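PDB 4H7N: aldehyde dehydrogenase from Anabaena variabilis, which probably oxidises aldehydes to the corresponding carboxylic acids with NAD+ as the electron acceptor. Local coordinates for residues 60-65 and 173-178; 68-73 and 86-91. One frame throughout, in Å; residues are numbered along the deposited sequence.

Contact 1 of 2, residues 60-65 and 173-178; sequences KQAILS and LMALNT
Ala62 and Ala175 meet methyl to methyl, with no side-chain ring between the segments, so the flat groups here are peptides. The carbonyl of Ala175 carries two donors from the turn that follows: the backbone N of Thr178 and its hydroxyl. Thr178 OG1 gives its proton to Ala175 O at 2.7 Å, with a C=O...O angle of 150°, and is tilted a little from the carbonyl plane. On the other segment, Ser65 OG folds back in a similar way and donates to Ala62 O at 2.6 Å. Its approach to the carbonyl is more bent, at 127°, and it too is tilted from the carbonyl plane.

Two small residues let the helices come close. Ala62 CA and Ala175 CA are 5.2 Å apart. Ala62 CB and Ala175 CB are 3.8 Å apart. Ala175 CB also touches Ile63 CG1 at 3.7 Å, and these two approaches to the methyl are roughly at right angles. The same methyl rests against the backbone, with Ile63 N at 3.8 Å. Ile63 takes part with one branch: CG1 stands beside its backbone N (chi1 -66°), on the side of Ala175. At the outer margin, Thr178 OG1 packs on Ala62 CB at 3.7 Å. Its hydrogen bond to Ala175 O holds the hydroxyl there. The contact is otherwise plain apolar packing.

Trp59, one turn before Ile63, extends the same helix face onto Ala175 and Leu176. The contact joins helix 48-64 of the N-terminal helical region to helix 169-176. The latter is the helix of a beta-alpha-beta crossover between the parallel strands 156-161 and 186-188, and Leu176 faces the sheet at Leu186 and Phe188.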
ATOM      1  N   LYS A  60      25.724 -14.305  -5.906  1.00 29.46           N
ATOM      2  CA  LYS A  60      25.603 -15.491  -5.086  1.00 32.39           C
ATOM      3  C   LYS A  60      26.865 -16.386  -5.176  1.00 33.23           C
ATOM      4  O   LYS A  60      27.386 -16.874  -4.164  1.00 31.43           O
ATOM      5  CB  LYS A  60      24.375 -16.322  -5.472  1.00 33.67           C
ATOM      6  CG  LYS A  60      24.086 -17.417  -4.471  1.00 36.54           C
ATOM      7  CD  LYS A  60      22.888 -18.291  -4.835  1.00 38.81           C
ATOM      8  CE  LYS A  60      23.362 -19.580  -5.441  1.00 43.76           C
ATOM      9  NZ  LYS A  60      22.337 -20.280  -6.236  1.00 46.33           N
ATOM     10  N   GLN A  61      27.355 -16.590  -6.381  1.00 34.73           N
ATOM     11  CA  GLN A  61      28.590 -17.349  -6.540  1.00 38.12           C
ATOM     12  C   GLN A  61      29.763 -16.746  -5.777  1.00 36.42           C
ATOM     13  O   GLN A  61      30.508 -17.480  -5.133  1.00 34.55           O
ATOM     14  CB  GLN A  61      28.957 -17.555  -8.025  1.00 42.85           C
ATOM     15  CG  GLN A  61      28.047 -18.574  -8.710  1.00 46.44           C
ATOM     16  CD  GLN A  61      27.914 -19.873  -7.905  1.00 50.29           C
ATOM     17  OE1 GLN A  61      28.921 -20.460  -7.450  1.00 54.35           O
ATOM     18  NE2 GLN A  61      26.681 -20.321  -7.708  1.00 49.44           N
ATOM     19  N   ALA A  62      29.945 -15.435  -5.868  1.00 33.58           N
ATOM     20  CA  ALA A  62      31.019 -14.763  -5.155  1.00 34.40           C
ATOM     21  C   ALA A  62      30.873 -14.891  -3.639  1.00 33.27           C
ATOM     22  O   ALA A  62      31.856 -15.074  -2.949  1.00 33.23           O
ATOM     23  CB  ALA A  62      31.117 -13.286  -5.548  1.00 35.43           C
ATOM     24  N   ILE A  63      29.658 -14.765  -3.130  1.00 32.21           N
ATOM     25  CA  ILE A  63      29.407 -14.929  -1.711  1.00 31.08           C
ATOM     26  C   ILE A  63      29.731 -16.340  -1.300  1.00 32.92           C
ATOM     27  O   ILE A  63      30.397 -16.568  -0.281  1.00 33.11           O
ATOM     28  CB  ILE A  63      27.930 -14.640  -1.361  1.00 30.06           C
ATOM     29  CG1 ILE A  63      27.609 -13.193  -1.607  1.00 29.43           C
ATOM     30  CG2 ILE A  63      27.619 -15.017   0.078  1.00 30.13           C
ATOM     31  CD1 ILE A  63      26.116 -12.940  -1.788  1.00 28.37           C
ATOM     32  N   LEU A  64      29.278 -17.305  -2.076  1.00 32.89           N
ATOM     33  CA  LEU A  64      29.601 -18.693  -1.777  1.00 34.19           C
ATOM     34  C   LEU A  64      31.092 -18.976  -1.774  1.00 36.77           C
ATOM     35  O   LEU A  64      31.548 -19.830  -1.013  1.00 35.78           O
ATOM     36  CB  LEU A  64      28.945 -19.612  -2.806  1.00 37.34           C
ATOM     37  CG  LEU A  64      27.452 -19.859  -2.611  1.00 38.78           C
ATOM     38  CD1 LEU A  64      26.842 -20.595  -3.793  1.00 41.48           C
ATOM     39  CD2 LEU A  64      27.227 -20.628  -1.316  1.00 40.79           C
ATOM     40  N   SER A  65      31.852 -18.318  -2.655  1.00 36.67           N
ATOM     41  CA  SER A  65      33.305 -18.498  -2.671  1.00 38.62           C
ATOM     42  C   SER A  65      33.999 -18.023  -1.393  1.00 39.51           C
ATOM     43  O   SER A  65      35.152 -18.358  -1.169  1.00 45.01           O
ATOM     44  CB  SER A  65      33.949 -17.765  -3.850  1.00 39.08           C
ATOM     45  OG  SER A  65      34.072 -16.351  -3.613  1.00 37.86           O
ATOM     46  N   LEU A 173      29.837  -6.924   0.762  1.00 28.56           N
ATOM     47  CA  LEU A 173      30.359  -5.835  -0.032  1.00 31.33           C
ATOM     48  C   LEU A 173      31.572  -6.286  -0.848  1.00 31.05           C
ATOM     49  O   LEU A 173      31.727  -5.973  -2.045  1.00 31.88           O
ATOM     50  CB  LEU A 173      30.648  -4.632   0.886  1.00 32.98           C
ATOM     51  CG  LEU A 173      31.316  -3.406   0.290  1.00 35.70           C
ATOM     52  CD1 LEU A 173      30.468  -2.859  -0.845  1.00 35.77           C
ATOM     53  CD2 LEU A 173      31.608  -2.346   1.352  1.00 36.22           C
HETATM   54  N   MSE A 174      32.423  -7.071  -0.228  1.00 31.08           N
HETATM   55  CA  MSE A 174      33.560  -7.603  -0.933  1.00 32.05           C
HETATM   56  C   MSE A 174      33.097  -8.471  -2.090  1.00 31.92           C
HETATM   57  O   MSE A 174      33.708  -8.467  -3.163  1.00 33.01           O
HETATM   58  CB  MSE A 174      34.440  -8.365   0.054  1.00 33.05           C
HETATM   59  CG  MSE A 174      35.442  -9.290  -0.611  1.00 36.58           C
HETATM   60 SE   MSE A 174      36.750 -10.043   0.684  0.80 38.45          SE
HETATM   61  CE  MSE A 174      35.605 -11.155   1.855  1.00 39.06           C
ATOM     62  N   ALA A 175      32.022  -9.244  -1.915  1.00 30.17           N
ATOM     63  CA  ALA A 175      31.540 -10.095  -3.028  1.00 30.36           C
ATOM     64  C   ALA A 175      30.918  -9.231  -4.099  1.00 30.75           C
ATOM     65  O   ALA A 175      31.052  -9.485  -5.313  1.00 31.67           O
ATOM     66  CB  ALA A 175      30.529 -11.110  -2.525  1.00 29.94           C
ATOM     67  N   LEU A 176      30.192  -8.224  -3.628  1.00 31.63           N
ATOM     68  CA  LEU A 176      29.439  -7.305  -4.482  1.00 31.80           C
ATOM     69  C   LEU A 176      30.362  -6.593  -5.480  1.00 34.61           C
ATOM     70  O   LEU A 176      30.015  -6.432  -6.665  1.00 37.60           O
ATOM     71  CB  LEU A 176      28.697  -6.293  -3.619  1.00 30.98           C
ATOM     72  CG  LEU A 176      27.974  -5.149  -4.310  1.00 32.16           C
ATOM     73  CD1 LEU A 176      26.911  -5.711  -5.241  1.00 31.74           C
ATOM     74  CD2 LEU A 176      27.362  -4.218  -3.308  1.00 32.43           C
ATOM     75  N   ASN A 177      31.536  -6.185  -5.015  1.00 36.30           N
ATOM     76  CA  ASN A 177      32.425  -5.389  -5.838  1.00 37.50           C
ATOM     77  C   ASN A 177      33.066  -6.173  -6.956  1.00 38.46           C
ATOM     78  O   ASN A 177      33.734  -5.582  -7.761  1.00 40.28           O
ATOM     79  CB  ASN A 177      33.512  -4.716  -4.995  1.00 39.68           C
ATOM     80  CG  ASN A 177      32.990  -3.534  -4.192  1.00 39.98           C
ATOM     81  OD1 ASN A 177      32.072  -2.827  -4.612  1.00 39.47           O
ATOM     82  ND2 ASN A 177      33.595  -3.306  -3.045  1.00 38.51           N
ATOM     83  N   THR A 178      32.895  -7.489  -7.007  1.00 37.43           N
ATOM     84  CA  THR A 178      33.323  -8.274  -8.158  1.00 37.65           C
ATOM     85  C   THR A 178      32.244  -8.395  -9.240  1.00 37.24           C
ATOM     86  O   THR A 178      32.487  -8.992 -10.291  1.00 37.64           O
ATOM     87  CB  THR A 178      33.722  -9.723  -7.742  1.00 39.00           C
ATOM     88  OG1 THR A 178      32.548 -10.412  -7.319  1.00 38.91           O
ATOM     89  CG2 THR A 178      34.695  -9.722  -6.573  1.00 38.56           C
TER

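Contact 2 of 2, residues 68-73 and 86-91; sequences EQLTEA and LEIDSF
Ile88 lays its CD1 methyl over the backbone and side chain of Thr71. The methyl is 3.7 Å from Thr71 CA and 3.5 Å from Thr71 OG1. The two side chains cross at about a right angle, so Ile88 meets the flank of the threonine near its root.

Leu70 comes from the same helix turn and meets Ile88 tip to tip. Its CD2 methyl is 3.9 Å from Ile88 CG1 and 4.1 Å from Ile88 CG2, so it touches both branches of the isoleucine. Leu70 CG is also near, 4.0 Å from Ile88 CD1. Leu70 gets there because its CG extends opposite the backbone N (chi1 178°), while Ile88 holds CG1 beside its own backbone N (chi1 -67°).

These are consecutive helices, 67-78 and 82-106, joined by a short link in the N-terminal helical part of the aldehyde dehydrogenase fold. The single isoleucine reaches across from the second helix and is buried against the first, where it also touches Arg67 and Leu74.

The hydroxyl of Thr71 has its polar partner within its own helix. Thr71 OG1 hydrogen-bonds to Arg67 O, one turn earlier. Arg67 in turn forms a salt bridge with Asp89, next to Ile88, which adds a polar tie between the same two helices. Glu87, the residue before Ile88, pairs with Arg80 and accepts a bond from the backbone N of Thr141, in helix 139-144.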
ATOM      1  N   GLU A  68      33.017 -18.764   4.393  1.00 31.87           N
ATOM      2  CA  GLU A  68      33.568 -18.746   5.722  1.00 33.71           C
ATOM      3  C   GLU A  68      33.708 -17.348   6.295  1.00 31.81           C
ATOM      4  O   GLU A  68      33.595 -17.177   7.479  1.00 33.26           O
ATOM      5  CB  GLU A  68      34.918 -19.480   5.773  1.00 40.11           C
ATOM      6  CG  GLU A  68      34.681 -20.976   5.810  1.00 46.19           C
ATOM      7  CD  GLU A  68      35.724 -21.772   5.070  1.00 57.18           C
ATOM      8  OE1 GLU A  68      36.866 -21.886   5.584  1.00 64.06           O
ATOM      9  OE2 GLU A  68      35.395 -22.289   3.969  1.00 65.43           O
ATOM     10  N   GLN A  69      33.992 -16.363   5.465  1.00 31.18           N
ATOM     11  CA  GLN A  69      34.123 -14.984   5.922  1.00 30.54           C
ATOM     12  C   GLN A  69      32.742 -14.414   6.259  1.00 29.01           C
ATOM     13  O   GLN A  69      32.619 -13.625   7.173  1.00 27.94           O
ATOM     14  CB  GLN A  69      34.735 -14.131   4.827  1.00 32.62           C
ATOM     15  CG  GLN A  69      36.256 -14.247   4.726  1.00 35.03           C
ATOM     16  CD  GLN A  69      36.678 -15.570   4.139  1.00 37.99           C
ATOM     17  OE1 GLN A  69      36.073 -16.071   3.193  1.00 39.31           O
ATOM     18  NE2 GLN A  69      37.701 -16.149   4.697  1.00 41.93           N
ATOM     19  N   LEU A  70      31.704 -14.821   5.521  1.00 27.02           N
ATOM     20  CA  LEU A  70      30.352 -14.381   5.860  1.00 26.47           C
ATOM     21  C   LEU A  70      29.922 -14.982   7.208  1.00 24.97           C
ATOM     22  O   LEU A  70      29.426 -14.280   8.093  1.00 23.77           O
ATOM     23  CB  LEU A  70      29.372 -14.713   4.738  1.00 25.67           C
ATOM     24  CG  LEU A  70      27.899 -14.327   5.003  1.00 24.82           C
ATOM     25  CD1 LEU A  70      27.720 -12.826   5.208  1.00 24.08           C
ATOM     26  CD2 LEU A  70      27.009 -14.760   3.856  1.00 25.15           C
ATOM     27  N   THR A  71      30.184 -16.280   7.377  1.00 25.35           N
ATOM     28  CA  THR A  71      29.834 -16.993   8.577  1.00 25.31           C
ATOM     29  C   THR A  71      30.568 -16.329   9.778  1.00 25.73           C
ATOM     30  O   THR A  71      29.978 -16.066  10.816  1.00 23.64           O
ATOM     31  CB  THR A  71      30.302 -18.456   8.498  1.00 27.89           C
ATOM     32  OG1 THR A  71      29.656 -19.123   7.421  1.00 28.55           O
ATOM     33  CG2 THR A  71      29.996 -19.169   9.770  1.00 28.50           C
ATOM     34  N   GLU A  72      31.844 -16.032   9.594  1.00 26.10           N
ATOM     35  CA  GLU A  72      32.638 -15.477  10.696  1.00 29.06           C
ATOM     36  C   GLU A  72      32.097 -14.075  11.131  1.00 28.24           C
ATOM     37  O   GLU A  72      32.028 -13.709  12.333  1.00 26.94           O
ATOM     38  CB  GLU A  72      34.119 -15.452  10.286  1.00 32.33           C
ATOM     39  CG  GLU A  72      35.017 -14.523  11.057  1.00 35.83           C
ATOM     40  CD  GLU A  72      36.408 -14.453  10.416  1.00 40.81           C
ATOM     41  OE1 GLU A  72      36.547 -14.090   9.210  1.00 46.53           O
ATOM     42  OE2 GLU A  72      37.352 -14.790  11.110  1.00 41.55           O
ATOM     43  N   ALA A  73      31.757 -13.261  10.155  1.00 26.58           N
ATOM     44  CA  ALA A  73      31.249 -11.942  10.493  1.00 26.61           C
ATOM     45  C   ALA A  73      29.875 -12.032  11.166  1.00 26.16           C
ATOM     46  O   ALA A  73      29.595 -11.282  12.082  1.00 25.58           O
ATOM     47  CB  ALA A  73      31.194 -11.047   9.275  1.00 26.19           C
ATOM     48  N   LEU A  86      21.921 -21.343   9.303  1.00 30.94           N
ATOM     49  CA  LEU A  86      20.569 -21.308   8.733  1.00 32.17           C
ATOM     50  C   LEU A  86      20.249 -19.988   8.083  1.00 29.84           C
ATOM     51  O   LEU A  86      19.622 -19.959   7.017  1.00 29.16           O
ATOM     52  CB  LEU A  86      19.517 -21.636   9.798  1.00 34.11           C
ATOM     53  CG  LEU A  86      19.741 -22.922  10.619  1.00 41.22           C
ATOM     54  CD1 LEU A  86      18.463 -23.222  11.408  1.00 46.19           C
ATOM     55  CD2 LEU A  86      20.155 -24.152   9.794  1.00 46.11           C
ATOM     56  N   GLU A  87      20.679 -18.881   8.688  1.00 28.46           N
ATOM     57  CA  GLU A  87      20.438 -17.574   8.054  1.00 28.94           C
ATOM     58  C   GLU A  87      21.088 -17.534   6.713  1.00 28.79           C
ATOM     59  O   GLU A  87      20.485 -17.063   5.729  1.00 26.05           O
ATOM     60  CB  GLU A  87      21.025 -16.421   8.856  1.00 29.89           C
ATOM     61  CG  GLU A  87      20.094 -15.693   9.730  1.00 30.40           C
ATOM     62  CD  GLU A  87      20.656 -14.384  10.260  1.00 29.80           C
ATOM     63  OE1 GLU A  87      21.137 -14.436  11.398  1.00 29.62           O
ATOM     64  OE2 GLU A  87      20.556 -13.306   9.582  1.00 28.00           O
ATOM     65  N   ILE A  88      22.338 -18.003   6.659  1.00 25.96           N
ATOM     66  CA  ILE A  88      23.050 -17.981   5.397  1.00 27.64           C
ATOM     67  C   ILE A  88      22.370 -18.867   4.329  1.00 28.23           C
ATOM     68  O   ILE A  88      22.253 -18.470   3.180  1.00 26.71           O
ATOM     69  CB  ILE A  88      24.528 -18.332   5.564  1.00 27.01           C
ATOM     70  CG1 ILE A  88      25.216 -17.234   6.346  1.00 28.06           C
ATOM     71  CG2 ILE A  88      25.171 -18.442   4.201  1.00 30.16           C
ATOM     72  CD1 ILE A  88      26.607 -17.554   6.905  1.00 27.70           C
ATOM     73  N   ASP A  89      21.960 -20.064   4.713  1.00 30.58           N
ATOM     74  CA  ASP A  89      21.296 -21.000   3.798  1.00 32.86           C
ATOM     75  C   ASP A  89      19.978 -20.402   3.284  1.00 31.84           C
ATOM     76  O   ASP A  89      19.665 -20.463   2.098  1.00 33.36           O
ATOM     77  CB  ASP A  89      21.022 -22.324   4.513  1.00 35.38           C
ATOM     78  CG  ASP A  89      22.292 -23.157   4.711  1.00 40.33           C
ATOM     79  OD1 ASP A  89      23.248 -23.008   3.912  1.00 40.12           O
ATOM     80  OD2 ASP A  89      22.319 -23.968   5.675  1.00 47.71           O
ATOM     81  N   SER A  90      19.236 -19.815   4.200  1.00 31.10           N
ATOM     82  CA  SER A  90      17.959 -19.175   3.910  1.00 30.55           C
ATOM     83  C   SER A  90      18.105 -17.954   2.966  1.00 30.65           C
ATOM     84  O   SER A  90      17.354 -17.792   1.979  1.00 27.03           O
ATOM     85  CB  SER A  90      17.277 -18.831   5.218  1.00 30.92           C
ATOM     86  OG  SER A  90      16.286 -17.817   5.024  1.00 34.82           O
ATOM     87  N   PHE A  91      19.085 -17.103   3.225  1.00 30.29           N
ATOM     88  CA  PHE A  91      19.466 -16.030   2.267  1.00 29.30           C
ATOM     89  C   PHE A  91      19.785 -16.570   0.856  1.00 29.08           C
ATOM     90  O   PHE A  91      19.274 -16.086  -0.139  1.00 29.32           O
ATOM     91  CB  PHE A  91      20.698 -15.262   2.813  1.00 27.87           C
ATOM     92  CG  PHE A  91      21.313 -14.285   1.842  1.00 28.19           C
ATOM     93  CD1 PHE A  91      20.566 -13.324   1.243  1.00 30.16           C
ATOM     94  CD2 PHE A  91      22.640 -14.327   1.564  1.00 31.39           C
ATOM     95  CE1 PHE A  91      21.137 -12.414   0.381  1.00 28.50           C
ATOM     96  CE2 PHE A  91      23.225 -13.431   0.734  1.00 29.87           C
ATOM     97  CZ  PHE A  91      22.469 -12.456   0.147  1.00 29.66           C
TER

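From the N terminus, helix 48-64 brings in residues 60-65, and helix 67-78 follows almost at once. Contact 2 closes first: 68-73 meets 86-91 after a short link, a local loop. Contact 1 closes later, when 173-178 returns to 60-65 after three sheet strands (109-112, 118-134 and 156-161), so contact 2 is nested inside its loop. The centres are 12 Å apart and the contacts touch. Ile63 CG2 packs on Leu70 CD2 at 3.8 Å, and Ile63 CD1 lies 3.9 Å from Phe91 CE2. Ile63 thus joins three successive N-terminal helices, and contact 1 ties them to a sheet-flanking helix.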